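Long-range contacts in glucose-1-phosphate uridylyltransferase (PDB 2UX8), which probably catalyses the reversible transfer of a uridylyl group from UTP to glucose 1-phosphate, giving UDP-glucose and diphosphate: residues K152-A157 with I213-L218; G163-A168 with H253-Q258; F78-E83 with G100-P105. One frame throughout, in Å; residues are numbered along the deposited sequence.

Contact 1. Residues K152-A157 with I213-L218. With G1P (1-O-phosphono-alpha-D-glucopyranose), chain K.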
# COMPACT_ATOMS: atom_id res chain seq x y z
N LYS C 152 25.40 -16.70 -13.65
CA LYS C 152 26.76 -17.06 -13.26
C LYS C 152 27.49 -17.67 -14.46
O LYS C 152 28.63 -17.32 -14.73
CB LYS C 152 26.76 -18.05 -12.09
CG LYS C 152 28.16 -18.46 -11.65
CD LYS C 152 28.97 -17.24 -11.23
CE LYS C 152 30.48 -17.49 -11.25
NZ LYS C 152 30.88 -18.59 -10.35
N GLN C 153 26.83 -18.58 -15.18
CA GLN C 153 27.45 -19.18 -16.35
C GLN C 153 27.81 -18.08 -17.33
O GLN C 153 28.88 -18.10 -17.95
CB GLN C 153 26.49 -20.16 -17.03
CG GLN C 153 26.05 -21.29 -16.12
CD GLN C 153 25.23 -22.35 -16.83
OE1 GLN C 153 24.60 -23.18 -16.18
NE2 GLN C 153 25.23 -22.32 -18.15
N MET C 154 26.93 -17.10 -17.46
CA MET C 154 27.15 -15.99 -18.37
C MET C 154 28.29 -15.08 -17.96
O MET C 154 29.08 -14.64 -18.81
CB MET C 154 25.88 -15.16 -18.52
CG MET C 154 24.93 -15.73 -19.54
SD MET C 154 23.45 -14.75 -19.73
CE MET C 154 24.03 -13.43 -20.74
N VAL C 155 28.38 -14.79 -16.67
CA VAL C 155 29.44 -13.93 -16.17
C VAL C 155 30.79 -14.65 -16.35
O VAL C 155 31.82 -14.02 -16.61
CB VAL C 155 29.21 -13.55 -14.68
CG1 VAL C 155 29.37 -14.75 -13.81
CG2 VAL C 155 30.17 -12.48 -14.26
N ASP C 156 30.77 -15.97 -16.23
CA ASP C 156 31.97 -16.78 -16.41
C ASP C 156 32.53 -16.55 -17.80
O ASP C 156 33.74 -16.42 -17.98
CB ASP C 156 31.64 -18.26 -16.23
CG ASP C 156 31.62 -18.69 -14.77
OD1 ASP C 156 31.07 -19.77 -14.46
OD2 ASP C 156 32.16 -17.94 -13.93
N ALA C 157 31.64 -16.51 -18.79
CA ALA C 157 32.04 -16.28 -20.17
C ALA C 157 32.38 -14.81 -20.38
O ALA C 157 33.16 -14.48 -21.26
CB ALA C 157 30.93 -16.67 -21.13
N ILE C 213 16.97 -14.90 -25.03
CA ILE C 213 16.25 -15.24 -23.81
C ILE C 213 16.49 -14.12 -22.80
O ILE C 213 17.48 -13.41 -22.89
CB ILE C 213 16.71 -16.60 -23.23
CG1 ILE C 213 16.43 -17.71 -24.25
CG2 ILE C 213 16.00 -16.89 -21.92
CD1 ILE C 213 15.01 -17.73 -24.77
N GLY C 214 15.57 -13.96 -21.86
CA GLY C 214 15.66 -12.89 -20.87
C GLY C 214 16.82 -12.80 -19.89
O GLY C 214 16.62 -12.59 -18.69
N ARG C 215 18.04 -12.93 -20.40
CA ARG C 215 19.25 -12.83 -19.58
C ARG C 215 20.27 -12.04 -20.41
O ARG C 215 20.67 -12.48 -21.49
CB ARG C 215 19.78 -14.24 -19.25
CG ARG C 215 19.70 -14.64 -17.77
CD ARG C 215 18.34 -14.34 -17.17
NE ARG C 215 18.04 -15.13 -15.97
CZ ARG C 215 16.80 -15.31 -15.53
NH1 ARG C 215 15.79 -14.76 -16.18
NH2 ARG C 215 16.55 -16.07 -14.46
N TYR C 216 20.67 -10.86 -19.92
CA TYR C 216 21.62 -10.01 -20.64
C TYR C 216 22.74 -9.44 -19.77
O TYR C 216 22.60 -9.28 -18.56
CB TYR C 216 20.92 -8.79 -21.27
CG TYR C 216 19.64 -9.02 -22.04
CD1 TYR C 216 18.48 -9.50 -21.41
CD2 TYR C 216 19.54 -8.66 -23.39
CE1 TYR C 216 17.28 -9.61 -22.10
CE2 TYR C 216 18.34 -8.77 -24.08
CZ TYR C 216 17.22 -9.24 -23.44
OH TYR C 216 16.04 -9.33 -24.14
N ILE C 217 23.85 -9.13 -20.43
CA ILE C 217 24.99 -8.49 -19.82
C ILE C 217 25.36 -7.47 -20.88
O ILE C 217 25.85 -7.83 -21.94
CB ILE C 217 26.17 -9.42 -19.61
CG1 ILE C 217 25.87 -10.37 -18.46
CG2 ILE C 217 27.42 -8.60 -19.32
CD1 ILE C 217 27.05 -11.22 -18.02
N LEU C 218 25.12 -6.20 -20.60
CA LEU C 218 25.37 -5.16 -21.57
C LEU C 218 26.38 -4.10 -21.16
O LEU C 218 26.59 -3.85 -19.98
CB LEU C 218 24.05 -4.48 -21.92
CG LEU C 218 23.05 -5.49 -22.45
CD1 LEU C 218 21.68 -4.90 -22.34
CD2 LEU C 218 23.40 -5.87 -23.90
C1 G1P K . 11.91 -9.61 -25.08
C2 G1P K . 12.93 -9.24 -26.18
C3 G1P K . 13.00 -10.39 -27.19
C4 G1P K . 13.47 -11.64 -26.44
C5 G1P K . 12.45 -11.95 -25.33
C6 G1P K . 12.91 -13.19 -24.56
O1 G1P K . 10.61 -9.76 -25.68
O2 G1P K . 12.49 -8.05 -26.83
O3 G1P K . 13.94 -10.07 -28.21
O4 G1P K . 13.55 -12.73 -27.36
O5 G1P K . 12.35 -10.83 -24.41
O6 G1P K . 11.99 -13.51 -23.51
P G1P K . 9.47 -9.96 -24.53
O1P G1P K . 9.48 -8.82 -23.58
O2P G1P K . 8.04 -10.09 -25.23
O3P G1P K . 9.75 -11.33 -23.72
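Met154 and Val155 sit over Arg215 and Ile217 where helix 152-157 packs on strand 215-218, the two axes 9.4 Å apart and their N-to-C directions differing by 30°. Met154 carries most of the contact. Its CG lies beside the backbone N (chi1 -84°); the extended chain carries SD to 3.7 Å from Arg215 CB, and the bend at chi3 turns CE to 3.6 Å from Arg215 O. The two side chains cross at about a right angle. Ile217 answers from the strand, its CD1 lying 4.1 Å from Met154 CB and 4.0 Å from Val155 N. Replacing Met154 by an alanine is likely to leave a gap over Arg215 and take the apolar cover from its backbone carbonyl. The end of Arg215 leads away from Met154 to a salt bridge with Glu54. Tyr216 points the other way, and its OH comes 3.7 Å from C2 of the bound glucose 1-phosphate, which Gly180, Glu199 and Val212 hold by hydrogen bonds. A helix packed on the central mixed sheet is characteristic of the GT-A alpha/beta fold, and here the residue between Arg215 and Ile217 turns from the helix to the sugar-phosphate pocket.

Contact 2. Residues G163-A168 with H253-Q258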
# COMPACT_ATOMS: atom_id res chain seq x y z
N GLY C 163 32.59 -7.52 -23.48
CA GLY C 163 31.56 -7.07 -24.40
C GLY C 163 30.13 -7.33 -23.95
O GLY C 163 29.81 -7.22 -22.77
N ASN C 164 29.26 -7.69 -24.90
CA ASN C 164 27.86 -7.95 -24.59
C ASN C 164 27.50 -9.42 -24.77
O ASN C 164 27.98 -10.07 -25.70
CB ASN C 164 26.97 -7.09 -25.49
CG ASN C 164 27.44 -5.65 -25.58
OD1 ASN C 164 28.22 -5.29 -26.46
ND2 ASN C 164 26.99 -4.82 -24.65
N LEU C 165 26.68 -9.94 -23.87
CA LEU C 165 26.26 -11.33 -23.94
C LEU C 165 24.76 -11.45 -23.69
O LEU C 165 24.16 -10.62 -22.99
CB LEU C 165 27.00 -12.18 -22.91
CG LEU C 165 28.52 -12.35 -22.98
CD1 LEU C 165 29.19 -11.23 -22.20
CD2 LEU C 165 28.92 -13.68 -22.37
N ILE C 166 24.17 -12.49 -24.26
CA ILE C 166 22.75 -12.76 -24.09
C ILE C 166 22.57 -14.27 -24.09
O ILE C 166 23.35 -14.99 -24.68
CB ILE C 166 21.92 -12.17 -25.24
CG1 ILE C 166 22.51 -12.60 -26.58
CG2 ILE C 166 21.87 -10.65 -25.12
CD1 ILE C 166 21.69 -12.19 -27.78
N CYS C 167 21.53 -14.74 -23.40
CA CYS C 167 21.26 -16.16 -23.36
C CYS C 167 20.58 -16.54 -24.67
O CYS C 167 19.64 -15.87 -25.11
CB CYS C 167 20.36 -16.50 -22.19
SG CYS C 167 20.16 -18.25 -21.95
N ALA C 168 21.06 -17.60 -25.30
CA ALA C 168 20.50 -18.06 -26.57
C ALA C 168 19.94 -19.46 -26.44
O ALA C 168 20.46 -20.28 -25.67
CB ALA C 168 21.55 -18.00 -27.66
N HIS C 253 28.28 -12.02 -27.98
CA HIS C 253 28.06 -13.46 -28.04
C HIS C 253 26.77 -13.94 -27.42
O HIS C 253 26.21 -13.31 -26.52
CB HIS C 253 29.22 -14.17 -27.36
CG HIS C 253 30.56 -13.77 -27.88
ND1 HIS C 253 31.04 -14.21 -29.09
CD2 HIS C 253 31.50 -12.95 -27.37
CE1 HIS C 253 32.23 -13.67 -29.30
NE2 HIS C 253 32.53 -12.90 -28.27
N GLY C 254 26.31 -15.09 -27.91
CA GLY C 254 25.12 -15.71 -27.38
C GLY C 254 25.62 -16.83 -26.50
O GLY C 254 26.58 -17.51 -26.86
N VAL C 255 25.00 -17.00 -25.34
CA VAL C 255 25.41 -18.05 -24.42
C VAL C 255 24.29 -19.08 -24.28
O VAL C 255 23.14 -18.73 -24.08
CB VAL C 255 25.72 -17.47 -23.04
CG1 VAL C 255 26.23 -18.56 -22.13
CG2 VAL C 255 26.74 -16.35 -23.16
N THR C 256 24.64 -20.36 -24.40
CA THR C 256 23.64 -21.40 -24.25
C THR C 256 23.73 -21.89 -22.80
O THR C 256 24.81 -22.17 -22.29
CB THR C 256 23.85 -22.55 -25.25
OG1 THR C 256 25.19 -23.02 -25.17
CG2 THR C 256 23.58 -22.06 -26.66
N PHE C 257 22.57 -21.95 -22.17
CA PHE C 257 22.45 -22.34 -20.77
C PHE C 257 22.56 -23.83 -20.49
O PHE C 257 21.91 -24.64 -21.14
CB PHE C 257 21.13 -21.78 -20.23
CG PHE C 257 20.86 -22.12 -18.80
CD1 PHE C 257 21.82 -21.86 -17.82
CD2 PHE C 257 19.64 -22.66 -18.42
CE1 PHE C 257 21.56 -22.13 -16.48
CE2 PHE C 257 19.36 -22.94 -17.09
CZ PHE C 257 20.32 -22.68 -16.11
N GLN C 258 23.38 -24.17 -19.51
CA GLN C 258 23.58 -25.55 -19.09
C GLN C 258 22.49 -25.85 -18.07
O GLN C 258 22.73 -25.87 -16.86
CB GLN C 258 24.94 -25.71 -18.43
CG GLN C 258 26.02 -24.99 -19.17
CD GLN C 258 26.66 -25.84 -20.23
OE1 GLN C 258 27.79 -26.29 -20.06
NE2 GLN C 258 25.95 -26.08 -21.32
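His253 and Leu165, like Ile166 with Gly254 and Cys167 with Val255, are paired in a parallel ladder between strands 164-168 and 253-256, and backbone hydrogen bonds are the first kind of interaction in it. His253 N gives to Asn164 O (3.0 Å), and Ile166 N gives in turn to His253 O (3.2 Å). Val255 N then donates to Ile166 O and Ala168 N to Val255 O, each at 2.7 Å. The first three approach nearly head-on to their carbonyls, whereas Ala168 N stands 36° above the plane of the Val255 carbonyl, although its N-H points almost straight at the oxygen. Weaker CA-H...O contacts fill in between; Cys167 CA, for instance, adds to the grip on Val255 O.

Apolar packing is the second kind. Leu165 and Val255 share one face and cross obliquely, with Leu165 CD2 3.5 Å from Val255 CG2. Further along that face Cys167 SG, swung away from the backbone N (chi1 -172°) and toward the chain ahead, rests 4.0 Å from Phe257 CB. On the other face Ala168 CB lies 4.3 Å from Gly254 CA, a neighbour that brings no side chain.

Helix 150-161 covers the face of Leu165 and His253 through Tyr158 and Val161, while Ile166 packs on Tyr216 on the opposite face. Strand 164-170 is thus an inner strand, antiparallel to 215-218 along one edge and parallel to 252-256 along the other, and 252-256 continues the sheet antiparallel to 191-198.

Contact 3. Residues F78-E83 with G100-P105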
# COMPACT_ATOMS: atom_id res chain seq x y z
N PHE C 78 11.57 -7.86 -0.03
CA PHE C 78 13.00 -7.74 0.18
C PHE C 78 13.39 -6.82 1.32
O PHE C 78 14.48 -6.26 1.33
CB PHE C 78 13.69 -7.29 -1.11
CG PHE C 78 13.61 -8.29 -2.22
CD1 PHE C 78 12.57 -8.26 -3.13
CD2 PHE C 78 14.57 -9.30 -2.33
CE1 PHE C 78 12.47 -9.21 -4.15
CE2 PHE C 78 14.49 -10.26 -3.34
CZ PHE C 78 13.43 -10.21 -4.26
N ASP C 79 12.51 -6.68 2.29
CA ASP C 79 12.78 -5.83 3.43
C ASP C 79 12.53 -6.71 4.66
O ASP C 79 12.13 -7.86 4.53
CB ASP C 79 11.84 -4.62 3.40
CG ASP C 79 12.33 -3.47 4.27
OD1 ASP C 79 13.44 -3.56 4.83
OD2 ASP C 79 11.59 -2.47 4.39
N ILE C 80 12.78 -6.19 5.85
CA ILE C 80 12.53 -6.96 7.05
C ILE C 80 11.02 -7.08 7.28
O ILE C 80 10.30 -6.08 7.25
CB ILE C 80 13.18 -6.29 8.25
CG1 ILE C 80 14.69 -6.27 8.05
CG2 ILE C 80 12.77 -7.01 9.52
CD1 ILE C 80 15.45 -5.57 9.13
N ALA C 81 10.55 -8.30 7.48
CA ALA C 81 9.14 -8.55 7.73
C ALA C 81 9.04 -8.55 9.25
O ALA C 81 8.98 -9.61 9.89
CB ALA C 81 8.75 -9.90 7.16
N TYR C 82 9.04 -7.35 9.81
CA TYR C 82 9.01 -7.16 11.24
C TYR C 82 8.12 -8.08 12.09
O TYR C 82 8.63 -8.83 12.91
CB TYR C 82 8.69 -5.71 11.56
CG TYR C 82 9.24 -5.29 12.89
CD1 TYR C 82 10.56 -4.88 13.02
CD2 TYR C 82 8.46 -5.38 14.04
CE1 TYR C 82 11.10 -4.57 14.26
CE2 TYR C 82 8.99 -5.08 15.30
CZ TYR C 82 10.31 -4.67 15.40
OH TYR C 82 10.84 -4.37 16.63
N GLU C 83 6.80 -8.02 11.90
CA GLU C 83 5.91 -8.84 12.71
C GLU C 83 6.12 -10.33 12.49
O GLU C 83 6.03 -11.12 13.43
CB GLU C 83 4.45 -8.48 12.44
CG GLU C 83 3.47 -9.14 13.41
CD GLU C 83 2.05 -8.69 13.20
OE1 GLU C 83 1.83 -7.46 13.14
OE2 GLU C 83 1.14 -9.54 13.11
N GLY C 100 18.50 -14.83 2.27
CA GLY C 100 18.57 -14.42 0.88
C GLY C 100 17.41 -13.54 0.45
O GLY C 100 17.38 -13.05 -0.68
N THR C 101 16.45 -13.34 1.34
CA THR C 101 15.31 -12.50 1.00
C THR C 101 15.62 -11.06 1.33
O THR C 101 14.88 -10.16 0.96
CB THR C 101 14.04 -12.88 1.77
OG1 THR C 101 14.27 -12.75 3.17
CG2 THR C 101 13.62 -14.28 1.45
N ARG C 102 16.72 -10.83 2.03
CA ARG C 102 17.06 -9.47 2.39
C ARG C 102 18.52 -9.21 2.12
O ARG C 102 19.38 -9.97 2.56
CB ARG C 102 16.76 -9.24 3.86
CG ARG C 102 16.48 -7.81 4.21
CD ARG C 102 16.45 -7.67 5.70
NE ARG C 102 17.79 -7.83 6.25
CZ ARG C 102 18.04 -8.10 7.52
NH1 ARG C 102 17.05 -8.26 8.38
NH2 ARG C 102 19.29 -8.21 7.93
N LEU C 103 18.80 -8.15 1.37
CA LEU C 103 20.17 -7.79 1.07
C LEU C 103 20.59 -6.64 1.97
O LEU C 103 19.82 -6.18 2.81
CB LEU C 103 20.29 -7.37 -0.40
CG LEU C 103 20.68 -8.44 -1.43
CD1 LEU C 103 19.73 -9.60 -1.39
CD2 LEU C 103 20.69 -7.82 -2.81
N LYS C 104 21.83 -6.19 1.81
CA LYS C 104 22.35 -5.07 2.60
C LYS C 104 21.56 -3.82 2.21
O LYS C 104 21.16 -3.66 1.05
CB LYS C 104 23.81 -4.85 2.27
CG LYS C 104 24.76 -5.07 3.41
CD LYS C 104 26.17 -5.09 2.88
CE LYS C 104 27.17 -5.12 4.00
NZ LYS C 104 28.54 -5.35 3.46
N PRO C 105 21.32 -2.92 3.17
CA PRO C 105 20.58 -1.70 2.86
C PRO C 105 21.22 -0.95 1.69
O PRO C 105 22.44 -0.75 1.66
CB PRO C 105 20.63 -0.91 4.16
CG PRO C 105 20.65 -2.00 5.19
CD PRO C 105 21.63 -2.99 4.61
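The Phe78 ring and the carbonyl of Thr101 meet at a slant, with Phe78 CD2 3.4 Å from Thr101 O. Phe65 adds an edge-to-face stack to this ring. The other flat group, the guanidinium of Arg102, is met obliquely by Ile80, whose CG1 lies 3.1 Å from Arg102 NH1.

Thr101 O turns to the backbone as well as to the ring. Phe78 CA points its hydrogen at that oxygen in a CA-H...O contact of 3.2 Å, with an angle of 153° at the hydrogen. The next residue, Arg102, lays its CG 3.8 Å from Phe78 O, and the same Arg102 CG is 4.1 Å from Asp79 C. A bend at chi3 (70°) then turns the guanidinium across Ile80, so that the two side chains pass at a slant and the aliphatic one lies against part of the charged one. Although Asp79 and Arg102 carry opposite charges, Asp79 OD1 and Arg102 NE stay 6.3 Å apart.

The carboxylate of Asp79 makes its salt bridge instead with Arg112 of a second subunit. Lys33 of a third subunit hydrogen-bonds to Asp79 O and to Thr101 OG1, which is also hydrogen-bonded to Leu98 O, and this places the loop pairing in the tetramer interface. Within the chain, Phe78 packs against helix 47-57 and strand 108-112, so the contact joins the lead-in to helix 82-89 with the loop leading from that helix to strand 108-112.

Contacts 1 and 2 form one continuous structure, their centres 6 Å apart, whereas contact 3 lies about 26 and 31 Å from their respective centres. Along the chain contact 3 closes first; the segments of contacts 1 and 2 then alternate, because helix 150-161 leads straight into strand 164-170. Contacts 1 and 2 also share the mixed sheet, and probable backbone hydrogen bonds, such as Leu165 N to Ile217 O, tie them together. All three belong to the nucleotidyltransferase region of the chain, but they divide the work: contacts 1 and 2 build the layered core beside the sugar-phosphate site, while contact 3 shapes a surface where subunits meet.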